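Local coordinates for CEL61B (Hypocrea jecorina, PDB 2VTC), which is a copper-dependent lytic polysaccharide monooxygenase that cleaves cellulose chains oxidatively, using a reducing agent and dioxygen or hydrogen peroxide, at residues Gly111-Tyr116 with Trp149-Leu154; Lys136-Gly141 with Trp161-Pro166; Ala86-Ala91 with Asn200-Gly205. One frame throughout, in Å; residues are numbered along the deposited sequence.

Contact 1: Gly111-Tyr116 with Trp149-Leu154; sequences GPIVTY and WAQQDL
Gly-111 and Pro-112 pass alongside Trp-149 and Ala-150, with CA atoms 5.7 and 5.4 Å apart in the two pairs, as the chain enters strand 113-116 nearly at right angles (87°) to the axis of helix 150-154. Trp-149 holds the N-cap position of that helix, and its indole lies against the backbone of Gly-111, whose N sits over one ring face, 3.3 Å from Trp-149 CG and offset toward the rim. A side chain at Gly-111 would run into the Gln-151 amide. Beyond the glycine, Pro-112 lies side by side with the indole, CD near CZ3. Gln-151 bonds once to each of these two residues. Its backbone N bonds to Gly-111 O (3.3 Å), almost in line with the carbonyl, and its extended side chain carries NE2 to Pro-112 O (3.0 Å), approaching from above the carbonyl plane. The other end of this amide, OE1, accepts from Trp-106 NE1, which fixes its rotation. Ile-113 makes the apolar part: with CG1 beside its own backbone N (chi1 -59°), it sets CG1 3.7 Å from Ala-150 CB and also against Gln-151 CG, while CD1 continues to Leu-154 CB at 4.1 Å. Trp-161, on strand 160-164 of the facing sheet, packs on both Ile-113 and Ala-150. The buried carbonyls of Gly-111 and Pro-112 are thus each met by an N-H of one glutamine, whose side chain also touches the copper ligand His-108, consistent with a second-shell place beside the metal site.

Contact 2: Lys136-Gly141 with Trp161-Pro166; sequences KIQEAG and WTVKIP
Ile-137, Gln-138 and Val-163 form the centre of this contact, in which two strands pack through their side chains, their short axes 7.2 Å apart and running roughly antiparallel at 144°. Ile-137 reaches across with two branches. CD1 meets Val-163 CG1 at 3.8 Å, the two side chains crossing at about a right angle, and lies close to Lys-164 O; CG2 rests on Pro-166 CG at 4.0 Å. Its chi1 of 62° places CG1 between the backbone N and the carbonyl carbon, leaving CG2 beside the N and facing the proline. Gln-138 lays its CB against Val-163 CG1 (4.0 Å) and then bends at chi2, which brings the amide to the edge of the Trp-161 indole. There NE2 stands 3.2 Å from Trp-161 NE1, near the ring plane, with amide and ring planes 61° apart; as both nitrogens are donors, this is proximity without a bond. The amide is held from elsewhere: OE1 bonds to Thr-115 OG1, and NE2 gives a weak bond to Ile-113 O. Farther along, Ala-140 CB packs on Trp-161 CZ2 at 4.0 Å. Ile-137 and Gln-138 both face Thr-115 as a classic beta bulge, through which two successive side chains point toward segment 161-166. Strand 133-143 pairs with strand 113-119 and strand 160-164 with strand 96-102 of the other sheet, so the contact joins the two sheets face to face, while helix 150-156 packs on Trp-161 and Ala-140 at one end and Trp-247 on Pro-166 at the other.

Contact 3: Ala86-Ala91 with Asn200-Gly205; sequences AISATA and NIAVTG
Ala-89, Ala-91, Ala-202 and Thr-204 carry the backbone ladder that binds these two strands in parallel register, with Ala-89 beside Ile-201, Thr-90 beside Ala-202 and Ala-91 beside Val-203. Ala-89 N donates to Asn-200 O (3.0 Å), Ala-202 N to Ala-89 O, Ala-91 N to Ala-202 O and Thr-204 N to Ala-91 O (2.9 Å). Two CA-H...O contacts, from Thr-90 CA to Ala-202 O and from Val-203 CA to Ala-91 O, supplement the ladder.

Side-chain hydrogen bonds extend it at the start. Asn-200 ND2 reaches Ile-87 O at 3.0 Å along a nearly straight bond (175°), the acceptor lying in the plane of the amide, which approaches from above the carbonyl plane. Its OD1 accepts from Trp-56 NE1, so both ends of the amide are engaged. A leucine here would probably leave Ile-87 O and the Trp-56 indole N-H without these partners. Ser-88 OG turns back within its own segment, donating to Ala-89 O (2.9 Å) on a lone pair in the carbonyl plane, and that oxygen thereby takes two donors. At the far end a water joins Thr-90 OG1 (2.8 Å) to Thr-204 OG1, spanning side chains that cross at about a right angle.

Apolar packing lies on the face of Ala-89, Ile-201 and Ala-91, where Ile-201 CG2 touches Ala-91 CB at 3.8 Å and CG1 approaches Ala-89 CB. Phe-26 and Ile-28 of strand 22-28 cover this face. A short parallel strand thus borders an otherwise largely antiparallel sheet, as in the immunoglobulin-like beta-sandwich of AA9 enzymes.

How the contacts relate
Contacts 1 and 2 interlock, with centres 10 Å apart: their segments alternate along the chain, strands 113-119 and 133-143 are sheet neighbours, and helix 150-156 leads on to strand 160-164. They meet directly where Ala-150 N probably bonds to Gly-141 O. Contact 3 closes a much longer loop that contains both others in sequence. It lies about 24 Å, centre to centre, from contact 1 across the middle of the chain, and 17 Å from contact 2, which it touches through Ile-165 CD1 on Ala-91 CB. All three reach the mixed sheet, so together they span the sandwich from beside the copper site to an edge remote from it.

Contact 1: Gly111-Tyr116 with Trp149-Leu154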
ATOM      1  N   GLY A 111      -3.012 -14.477   0.632  1.00 18.82           N
ATOM      2  CA  GLY A 111      -3.342 -13.241   1.330  1.00 18.11           C
ATOM      3  C   GLY A 111      -4.065 -12.190   0.516  1.00 16.90           C
ATOM      4  O   GLY A 111      -4.010 -12.184  -0.732  1.00 16.81           O
ATOM      5  N   PRO A 112      -4.716 -11.247   1.236  1.00 17.42           N
ATOM      6  CA  PRO A 112      -5.464 -10.166   0.592  1.00 17.41           C
ATOM      7  C   PRO A 112      -4.590  -8.977   0.165  1.00 16.75           C
ATOM      8  O   PRO A 112      -3.421  -8.876   0.544  1.00 17.08           O
ATOM      9  CB  PRO A 112      -6.420  -9.716   1.691  1.00 17.22           C
ATOM     10  CG  PRO A 112      -5.602  -9.886   2.969  1.00 18.56           C
ATOM     11  CD  PRO A 112      -4.802 -11.176   2.704  1.00 17.21           C
ATOM     12  N   ILE A 113      -5.205  -8.091  -0.599  1.00 16.62           N
ATOM     13  CA  ILE A 113      -4.570  -6.858  -1.080  1.00 16.61           C
ATOM     14  C   ILE A 113      -5.519  -5.704  -0.787  1.00 16.70           C
ATOM     15  O   ILE A 113      -6.708  -5.788  -1.108  1.00 16.38           O
ATOM     16  CB  ILE A 113      -4.298  -6.935  -2.614  1.00 17.19           C
ATOM     17  CG1 ILE A 113      -3.387  -8.139  -2.930  1.00 17.14           C
ATOM     18  CG2 ILE A 113      -3.711  -5.615  -3.124  1.00 16.59           C
ATOM     19  CD1 ILE A 113      -2.976  -8.248  -4.380  1.00 18.38           C
ATOM     20  N   VAL A 114      -4.997  -4.648  -0.139  1.00 16.28           N
ATOM     21  CA  VAL A 114      -5.823  -3.477   0.202  1.00 15.88           C
ATOM     22  C   VAL A 114      -5.062  -2.191  -0.173  1.00 15.40           C
ATOM     23  O   VAL A 114      -3.821  -2.166  -0.152  1.00 15.86           O
ATOM     24  CB  VAL A 114      -6.185  -3.450   1.722  1.00 16.71           C
ATOM     25  CG1 VAL A 114      -7.078  -4.646   2.127  1.00 16.28           C
ATOM     26  CG2 VAL A 114      -4.911  -3.423   2.595  1.00 18.60           C
ATOM     27  N   THR A 115      -5.819  -1.146  -0.530  1.00 15.60           N
ATOM     28  CA  THR A 115      -5.238   0.173  -0.832  1.00 15.09           C
ATOM     29  C   THR A 115      -6.038   1.269  -0.128  1.00 14.89           C
ATOM     30  O   THR A 115      -7.273   1.236  -0.090  1.00 14.84           O
ATOM     31  CB  THR A 115      -5.196   0.454  -2.350  1.00 15.03           C
ATOM     32  OG1 THR A 115      -4.621  -0.686  -3.006  1.00 17.00           O
ATOM     33  CG2 THR A 115      -4.332   1.666  -2.688  1.00 15.08           C
ATOM     34  N   TYR A 116      -5.302   2.233   0.424  1.00 15.20           N
ATOM     35  CA  TYR A 116      -5.912   3.352   1.165  1.00 14.88           C
ATOM     36  C   TYR A 116      -5.460   4.672   0.539  1.00 15.45           C
ATOM     37  O   TYR A 116      -4.437   4.725  -0.182  1.00 16.14           O
ATOM     38  CB  TYR A 116      -5.460   3.339   2.635  1.00 14.50           C
ATOM     39  CG  TYR A 116      -5.787   2.080   3.423  1.00 14.56           C
ATOM     40  CD1 TYR A 116      -6.927   1.999   4.221  1.00 14.46           C
ATOM     41  CD2 TYR A 116      -4.922   0.968   3.386  1.00 13.97           C
ATOM     42  CE1 TYR A 116      -7.237   0.833   4.939  1.00 15.60           C
ATOM     43  CE2 TYR A 116      -5.214  -0.191   4.096  1.00 15.91           C
ATOM     44  CZ  TYR A 116      -6.360  -0.249   4.880  1.00 14.82           C
ATOM     45  OH  TYR A 116      -6.639  -1.393   5.612  1.00 16.73           O
ATOM     46  N   TRP A 149      -6.324 -16.667  -3.750  1.00 19.10           N
ATOM     47  CA  TRP A 149      -6.172 -15.317  -3.157  1.00 19.43           C
ATOM     48  C   TRP A 149      -5.791 -14.232  -4.158  1.00 19.38           C
ATOM     49  O   TRP A 149      -5.166 -14.483  -5.200  1.00 19.37           O
ATOM     50  CB  TRP A 149      -5.093 -15.366  -2.077  1.00 18.88           C
ATOM     51  CG  TRP A 149      -5.491 -16.063  -0.848  1.00 18.93           C
ATOM     52  CD1 TRP A 149      -5.245 -17.386  -0.525  1.00 18.07           C
ATOM     53  CD2 TRP A 149      -6.195 -15.505   0.261  1.00 17.95           C
ATOM     54  NE1 TRP A 149      -5.767 -17.668   0.717  1.00 17.74           N
ATOM     55  CE2 TRP A 149      -6.357 -16.534   1.225  1.00 18.70           C
ATOM     56  CE3 TRP A 149      -6.729 -14.231   0.530  1.00 18.42           C
ATOM     57  CZ2 TRP A 149      -7.036 -16.333   2.435  1.00 16.44           C
ATOM     58  CZ3 TRP A 149      -7.387 -14.027   1.749  1.00 17.84           C
ATOM     59  CH2 TRP A 149      -7.514 -15.058   2.693  1.00 19.48           C
ATOM     60  N   ALA A 150      -6.141 -12.992  -3.806  1.00 19.93           N
ATOM     61  CA  ALA A 150      -5.713 -11.824  -4.580  1.00 19.77           C
ATOM     62  C   ALA A 150      -4.209 -11.835  -4.884  1.00 19.25           C
ATOM     63  O   ALA A 150      -3.804 -11.462  -5.982  1.00 19.70           O
ATOM     64  CB  ALA A 150      -6.108 -10.527  -3.843  1.00 20.35           C
ATOM     65  N   GLN A 151      -3.387 -12.264  -3.925  1.00 19.91           N
ATOM     66  CA  GLN A 151      -1.925 -12.265  -4.161  1.00 20.04           C
ATOM     67  C   GLN A 151      -1.469 -13.259  -5.244  1.00 21.03           C
ATOM     68  O   GLN A 151      -0.509 -12.999  -5.970  1.00 20.38           O
ATOM     69  CB  GLN A 151      -1.159 -12.417  -2.855  1.00 20.30           C
ATOM     70  CG  GLN A 151      -1.044 -11.058  -2.097  1.00 19.24           C
ATOM     71  CD  GLN A 151      -0.371 -11.179  -0.764  1.00 16.99           C
ATOM     72  OE1 GLN A 151       0.783 -11.589  -0.673  1.00 19.42           O
ATOM     73  NE2 GLN A 151      -1.085 -10.812   0.303  1.00 16.98           N
ATOM     74  N   GLN A 152      -2.186 -14.378  -5.374  1.00 22.46           N
ATOM     75  CA  GLN A 152      -1.956 -15.278  -6.517  1.00 23.56           C
ATOM     76  C   GLN A 152      -2.327 -14.590  -7.837  1.00 23.23           C
ATOM     77  O   GLN A 152      -1.597 -14.696  -8.835  1.00 23.80           O
ATOM     78  CB  GLN A 152      -2.692 -16.619  -6.316  1.00 23.57           C
ATOM     79  CG  GLN A 152      -2.502 -17.640  -7.455  1.00 26.64           C
ATOM     80  CD  GLN A 152      -1.050 -17.997  -7.724  1.00 27.16           C
ATOM     81  OE1 GLN A 152      -0.528 -17.712  -8.798  1.00 32.27           O
ATOM     82  NE2 GLN A 152      -0.400 -18.628  -6.765  1.00 30.27           N
ATOM     83  N   ASP A 153      -3.434 -13.844  -7.839  1.00 23.56           N
ATOM     84  CA  ASP A 153      -3.811 -13.050  -9.005  1.00 24.61           C
ATOM     85  C   ASP A 153      -2.740 -12.024  -9.365  1.00 24.90           C
ATOM     86  O   ASP A 153      -2.450 -11.829 -10.544  1.00 26.12           O
ATOM     87  CB  ASP A 153      -5.192 -12.409  -8.834  1.00 24.37           C
ATOM     88  CG  ASP A 153      -6.307 -13.449  -8.778  1.00 26.25           C
ATOM     89  OD1 ASP A 153      -6.098 -14.561  -9.313  1.00 28.27           O
ATOM     90  OD2 ASP A 153      -7.368 -13.158  -8.198  1.00 27.51           O
ATOM     91  N   LEU A 154      -2.109 -11.416  -8.352  1.00 25.19           N
ATOM     92  CA  LEU A 154      -1.025 -10.462  -8.602  1.00 25.32           C
ATOM     93  C   LEU A 154       0.133 -11.130  -9.356  1.00 25.41           C
ATOM     94  O   LEU A 154       0.631 -10.596 -10.357  1.00 24.46           O
ATOM     95  CB  LEU A 154      -0.532  -9.877  -7.265  1.00 25.38           C
ATOM     96  CG  LEU A 154       0.693  -8.962  -7.267  1.00 25.36           C
ATOM     97  CD1 LEU A 154       0.359  -7.632  -7.897  1.00 27.32           C
ATOM     98  CD2 LEU A 154       1.161  -8.766  -5.824  1.00 26.19           C
TER

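Contact 2: Lys136-Gly141 with Trp161-Pro166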
ATOM      1  N   LYS A 136     -10.049   3.435   3.178  1.00 15.36           N
ATOM      2  CA  LYS A 136      -9.905   2.274   2.275  1.00 16.64           C
ATOM      3  C   LYS A 136     -10.634   2.508   0.952  1.00 17.22           C
ATOM      4  O   LYS A 136     -11.828   2.812   0.957  1.00 18.56           O
ATOM      5  CB  LYS A 136     -10.451   1.016   2.944  1.00 16.81           C
ATOM      6  CG  LYS A 136     -10.206  -0.269   2.123  1.00 17.17           C
ATOM      7  CD  LYS A 136     -10.848  -1.478   2.794  1.00 17.67           C
ATOM      8  CE  LYS A 136      -9.916  -2.143   3.825  1.00 16.78           C
ATOM      9  NZ  LYS A 136     -10.631  -3.188   4.642  1.00 17.72           N
ATOM     10  N   ILE A 137      -9.924   2.358  -0.166  1.00 17.89           N
ATOM     11  CA  ILE A 137     -10.536   2.530  -1.496  1.00 18.53           C
ATOM     12  C   ILE A 137     -10.504   1.267  -2.372  1.00 18.47           C
ATOM     13  O   ILE A 137     -11.092   1.246  -3.463  1.00 19.57           O
ATOM     14  CB  ILE A 137      -9.926   3.741  -2.274  1.00 17.73           C
ATOM     15  CG1 ILE A 137      -8.419   3.542  -2.532  1.00 19.21           C
ATOM     16  CG2 ILE A 137     -10.230   5.043  -1.512  1.00 19.28           C
ATOM     17  CD1 ILE A 137      -7.862   4.347  -3.681  1.00 20.07           C
ATOM     18  N   GLN A 138      -9.824   0.229  -1.893  1.00 17.77           N
ATOM     19  CA  GLN A 138      -9.741  -1.057  -2.604  1.00 17.44           C
ATOM     20  C   GLN A 138      -9.451  -2.190  -1.616  1.00 17.56           C
ATOM     21  O   GLN A 138      -8.652  -2.039  -0.697  1.00 17.02           O
ATOM     22  CB  GLN A 138      -8.659  -0.979  -3.694  1.00 17.50           C
ATOM     23  CG  GLN A 138      -8.378  -2.279  -4.499  1.00 19.40           C
ATOM     24  CD  GLN A 138      -7.428  -3.239  -3.775  1.00 21.69           C
ATOM     25  OE1 GLN A 138      -6.460  -2.824  -3.107  1.00 20.21           O
ATOM     26  NE2 GLN A 138      -7.693  -4.544  -3.917  1.00 22.39           N
ATOM     27  N   GLU A 139     -10.140  -3.314  -1.791  1.00 17.85           N
ATOM     28  CA  GLU A 139      -9.800  -4.526  -1.040  1.00 18.65           C
ATOM     29  C   GLU A 139     -10.151  -5.779  -1.847  1.00 19.51           C
ATOM     30  O   GLU A 139     -11.153  -5.808  -2.581  1.00 20.66           O
ATOM     31  CB  GLU A 139     -10.492  -4.572   0.335  1.00 18.45           C
ATOM     32  CG  GLU A 139     -12.029  -4.580   0.293  1.00 18.12           C
ATOM     33  CD  GLU A 139     -12.695  -4.688   1.641  1.00 20.57           C
ATOM     34  OE1 GLU A 139     -11.987  -4.749   2.683  1.00 21.79           O
ATOM     35  OE2 GLU A 139     -13.955  -4.739   1.664  1.00 24.16           O
ATOM     36  N   ALA A 140      -9.309  -6.796  -1.724  1.00 18.60           N
ATOM     37  CA  ALA A 140      -9.558  -8.071  -2.414  1.00 18.92           C
ATOM     38  C   ALA A 140      -9.001  -9.184  -1.549  1.00 19.01           C
ATOM     39  O   ALA A 140      -7.882  -9.088  -1.024  1.00 17.42           O
ATOM     40  CB  ALA A 140      -8.925  -8.079  -3.802  1.00 19.37           C
ATOM     41  N   GLY A 141      -9.776 -10.262  -1.407  1.00 19.43           N
ATOM     42  CA  GLY A 141      -9.396 -11.367  -0.528  1.00 19.54           C
ATOM     43  C   GLY A 141      -9.274 -12.682  -1.275  1.00 19.60           C
ATOM     44  O   GLY A 141      -8.502 -12.777  -2.235  1.00 19.78           O
ATOM     45  N   TRP A 161      -0.963  -4.583  -9.992  1.00 25.38           N
ATOM     46  CA  TRP A 161      -2.287  -4.474  -9.375  1.00 23.97           C
ATOM     47  C   TRP A 161      -2.954  -3.142  -9.729  1.00 23.97           C
ATOM     48  O   TRP A 161      -2.351  -2.077  -9.551  1.00 23.81           O
ATOM     49  CB  TRP A 161      -2.229  -4.635  -7.843  1.00 23.71           C
ATOM     50  CG  TRP A 161      -3.567  -5.021  -7.308  1.00 24.08           C
ATOM     51  CD1 TRP A 161      -4.486  -4.213  -6.685  1.00 23.77           C
ATOM     52  CD2 TRP A 161      -4.167  -6.320  -7.393  1.00 23.89           C
ATOM     53  NE1 TRP A 161      -5.620  -4.941  -6.378  1.00 24.75           N
ATOM     54  CE2 TRP A 161      -5.448  -6.235  -6.808  1.00 24.17           C
ATOM     55  CE3 TRP A 161      -3.739  -7.553  -7.928  1.00 24.50           C
ATOM     56  CZ2 TRP A 161      -6.312  -7.335  -6.729  1.00 24.08           C
ATOM     57  CZ3 TRP A 161      -4.594  -8.641  -7.846  1.00 23.94           C
ATOM     58  CH2 TRP A 161      -5.865  -8.526  -7.247  1.00 24.54           C
ATOM     59  N   THR A 162      -4.188  -3.215 -10.214  1.00 23.35           N
ATOM     60  CA  THR A 162      -4.947  -2.030 -10.648  1.00 24.01           C
ATOM     61  C   THR A 162      -5.833  -1.522  -9.518  1.00 23.46           C
ATOM     62  O   THR A 162      -6.588  -2.292  -8.905  1.00 23.71           O
ATOM     63  CB  THR A 162      -5.823  -2.335 -11.893  1.00 24.54           C
ATOM     64  OG1 THR A 162      -4.975  -2.608 -13.016  1.00 25.98           O
ATOM     65  CG2 THR A 162      -6.743  -1.151 -12.240  1.00 25.66           C
ATOM     66  N   VAL A 163      -5.727  -0.218  -9.249  1.00 23.00           N
ATOM     67  CA  VAL A 163      -6.558   0.460  -8.262  1.00 22.54           C
ATOM     68  C   VAL A 163      -7.160   1.712  -8.896  1.00 22.62           C
ATOM     69  O   VAL A 163      -6.425   2.564  -9.380  1.00 22.82           O
ATOM     70  CB  VAL A 163      -5.733   0.866  -6.993  1.00 21.89           C
ATOM     71  CG1 VAL A 163      -6.599   1.598  -5.995  1.00 22.68           C
ATOM     72  CG2 VAL A 163      -5.148  -0.377  -6.326  1.00 21.35           C
ATOM     73  N   LYS A 164      -8.482   1.809  -8.875  1.00 23.17           N
ATOM     74  CA  LYS A 164      -9.205   2.997  -9.341  1.00 24.15           C
ATOM     75  C   LYS A 164      -9.262   4.113  -8.289  1.00 23.79           C
ATOM     76  O   LYS A 164      -9.668   3.870  -7.141  1.00 23.49           O
ATOM     77  CB  LYS A 164     -10.634   2.627  -9.762  1.00 24.28           C
ATOM     78  CG  LYS A 164     -11.345   3.740 -10.545  1.00 26.81           C
ATOM     79  CD  LYS A 164     -12.776   3.352 -10.917  1.00 27.19           C
ATOM     80  CE  LYS A 164     -13.449   4.445 -11.732  1.00 32.20           C
ATOM     81  NZ  LYS A 164     -12.729   4.744 -13.018  1.00 35.11           N
ATOM     82  N   ILE A 165      -8.848   5.323  -8.687  1.00 23.81           N
ATOM     83  CA  ILE A 165      -9.071   6.528  -7.871  1.00 23.84           C
ATOM     84  C   ILE A 165     -10.567   6.872  -7.986  1.00 24.17           C
ATOM     85  O   ILE A 165     -11.044   7.098  -9.095  1.00 24.73           O
ATOM     86  CB  ILE A 165      -8.190   7.713  -8.359  1.00 23.48           C
ATOM     87  CG1 ILE A 165      -6.708   7.350  -8.294  1.00 23.63           C
ATOM     88  CG2 ILE A 165      -8.463   8.976  -7.524  1.00 24.19           C
ATOM     89  CD1 ILE A 165      -5.793   8.394  -8.937  1.00 23.34           C
ATOM     90  N   PRO A 166     -11.314   6.885  -6.858  1.00 24.04           N
ATOM     91  CA  PRO A 166     -12.754   7.164  -6.887  1.00 24.61           C
ATOM     92  C   PRO A 166     -13.078   8.427  -7.697  1.00 25.10           C
ATOM     93  O   PRO A 166     -12.379   9.454  -7.570  1.00 24.52           O
ATOM     94  CB  PRO A 166     -13.100   7.369  -5.410  1.00 24.57           C
ATOM     95  CG  PRO A 166     -12.119   6.480  -4.702  1.00 24.30           C
ATOM     96  CD  PRO A 166     -10.841   6.638  -5.479  1.00 24.59           C
TER

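Contact 3: Ala86-Ala91 with Asn200-Gly205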
ATOM      1  N   ALA A  86      10.046  13.227  -2.670  1.00 19.36           N
ATOM      2  CA  ALA A  86      10.432  14.641  -2.775  1.00 19.53           C
ATOM      3  C   ALA A  86       9.575  15.385  -3.797  1.00 20.85           C
ATOM      4  O   ALA A  86       9.585  16.637  -3.844  1.00 21.12           O
ATOM      5  CB  ALA A  86      11.926  14.766  -3.106  1.00 20.12           C
ATOM      6  N   ILE A  87       8.831  14.636  -4.614  1.00 21.36           N
ATOM      7  CA  ILE A  87       7.876  15.208  -5.578  1.00 21.60           C
ATOM      8  C   ILE A  87       6.563  14.433  -5.523  1.00 21.57           C
ATOM      9  O   ILE A  87       6.467  13.435  -4.801  1.00 21.73           O
ATOM     10  CB  ILE A  87       8.415  15.205  -7.042  1.00 21.45           C
ATOM     11  CG1 ILE A  87       8.593  13.753  -7.565  1.00 21.85           C
ATOM     12  CG2 ILE A  87       9.723  16.027  -7.139  1.00 21.95           C
ATOM     13  CD1 ILE A  87       8.878  13.620  -9.049  1.00 23.23           C
ATOM     14  N   SER A  88       5.564  14.893  -6.273  1.00 21.51           N
ATOM     15  CA  SER A  88       4.278  14.199  -6.391  1.00 21.54           C
ATOM     16  C   SER A  88       3.927  13.883  -7.848  1.00 21.89           C
ATOM     17  O   SER A  88       4.196  14.686  -8.747  1.00 22.74           O
ATOM     18  CB  SER A  88       3.172  15.059  -5.769  1.00 22.08           C
ATOM     19  OG  SER A  88       1.904  14.402  -5.759  1.00 21.64           O
ATOM     20  N   ALA A  89       3.325  12.711  -8.074  1.00 21.14           N
ATOM     21  CA  ALA A  89       2.677  12.400  -9.343  1.00 21.76           C
ATOM     22  C   ALA A  89       1.321  13.105  -9.355  1.00 21.82           C
ATOM     23  O   ALA A  89       0.965  13.815  -8.393  1.00 22.95           O
ATOM     24  CB  ALA A  89       2.505  10.888  -9.499  1.00 21.16           C
ATOM     25  N   THR A  90       0.574  12.946 -10.445  1.00 22.47           N
ATOM     26  CA  THR A  90      -0.752  13.565 -10.543  1.00 23.49           C
ATOM     27  C   THR A  90      -1.690  12.760 -11.429  1.00 23.57           C
ATOM     28  O   THR A  90      -1.243  12.073 -12.367  1.00 24.02           O
ATOM     29  CB  THR A  90      -0.671  15.048 -11.051  1.00 24.00           C
ATOM     30  OG1 THR A  90      -1.956  15.687 -10.936  1.00 25.67           O
ATOM     31  CG2 THR A  90      -0.187  15.107 -12.481  1.00 24.53           C
ATOM     32  N   ALA A  91      -2.988  12.838 -11.133  1.00 23.92           N
ATOM     33  CA  ALA A  91      -3.971  11.976 -11.776  1.00 24.34           C
ATOM     34  C   ALA A  91      -5.354  12.577 -11.652  1.00 24.31           C
ATOM     35  O   ALA A  91      -5.695  13.164 -10.620  1.00 24.73           O
ATOM     36  CB  ALA A  91      -3.954  10.572 -11.131  1.00 24.32           C
ATOM     37  N   ASN A 200       3.058   9.538  -3.494  1.00 17.72           N
ATOM     38  CA  ASN A 200       2.390  10.846  -3.552  1.00 18.06           C
ATOM     39  C   ASN A 200       1.692  10.952  -4.890  1.00 18.17           C
ATOM     40  O   ASN A 200       2.344  10.883  -5.932  1.00 18.07           O
ATOM     41  CB  ASN A 200       3.429  11.983  -3.454  1.00 17.88           C
ATOM     42  CG  ASN A 200       4.150  12.033  -2.120  1.00 15.95           C
ATOM     43  OD1 ASN A 200       3.638  11.612  -1.084  1.00 17.51           O
ATOM     44  ND2 ASN A 200       5.378  12.584  -2.149  1.00 17.08           N
ATOM     45  N   ILE A 201       0.374  11.076  -4.869  1.00 18.37           N
ATOM     46  CA  ILE A 201      -0.387  11.354  -6.086  1.00 20.13           C
ATOM     47  C   ILE A 201      -1.440  12.451  -5.844  1.00 20.49           C
ATOM     48  O   ILE A 201      -2.442  12.248  -5.141  1.00 19.86           O
ATOM     49  CB  ILE A 201      -1.088  10.101  -6.690  1.00 20.50           C
ATOM     50  CG1 ILE A 201      -0.114   8.938  -6.886  1.00 20.20           C
ATOM     51  CG2 ILE A 201      -1.742  10.481  -8.036  1.00 21.17           C
ATOM     52  CD1 ILE A 201      -0.829   7.594  -7.181  1.00 21.71           C
ATOM     53  N   ALA A 202      -1.201  13.620  -6.419  1.00 20.46           N
ATOM     54  CA  ALA A 202      -2.197  14.668  -6.341  1.00 21.05           C
ATOM     55  C   ALA A 202      -3.335  14.312  -7.291  1.00 21.41           C
ATOM     56  O   ALA A 202      -3.108  13.656  -8.322  1.00 21.94           O
ATOM     57  CB  ALA A 202      -1.577  16.010  -6.701  1.00 20.73           C
ATOM     58  N   VAL A 203      -4.547  14.748  -6.937  1.00 21.49           N
ATOM     59  CA  VAL A 203      -5.751  14.454  -7.695  1.00 21.86           C
ATOM     60  C   VAL A 203      -6.342  15.747  -8.263  1.00 22.27           C
ATOM     61  O   VAL A 203      -6.400  16.773  -7.573  1.00 21.99           O
ATOM     62  CB  VAL A 203      -6.762  13.683  -6.811  1.00 21.93           C
ATOM     63  CG1 VAL A 203      -8.148  13.564  -7.472  1.00 22.30           C
ATOM     64  CG2 VAL A 203      -6.207  12.279  -6.491  1.00 22.55           C
ATOM     65  N   THR A 204      -6.740  15.673  -9.533  1.00 22.61           N
ATOM     66  CA  THR A 204      -7.344  16.783 -10.279  1.00 23.37           C
ATOM     67  C   THR A 204      -8.728  16.360 -10.768  1.00 24.01           C
ATOM     68  O   THR A 204      -9.173  15.231 -10.527  1.00 24.21           O
ATOM     69  CB  THR A 204      -6.482  17.129 -11.514  1.00 22.59           C
ATOM     70  OG1 THR A 204      -6.386  15.983 -12.378  1.00 24.55           O
ATOM     71  CG2 THR A 204      -5.074  17.555 -11.090  1.00 23.70           C
ATOM     72  N   GLY A 205      -9.409  17.251 -11.486  1.00 25.57           N
ATOM     73  CA  GLY A 205     -10.620  16.846 -12.206  1.00 26.70           C
ATOM     74  C   GLY A 205     -11.922  17.328 -11.611  1.00 27.55           C
ATOM     75  O   GLY A 205     -11.980  18.401 -11.003  1.00 27.89           O
TER
HETATM   76  O   HOH W   1      -3.636  15.577 -13.136  1.00 26.99           O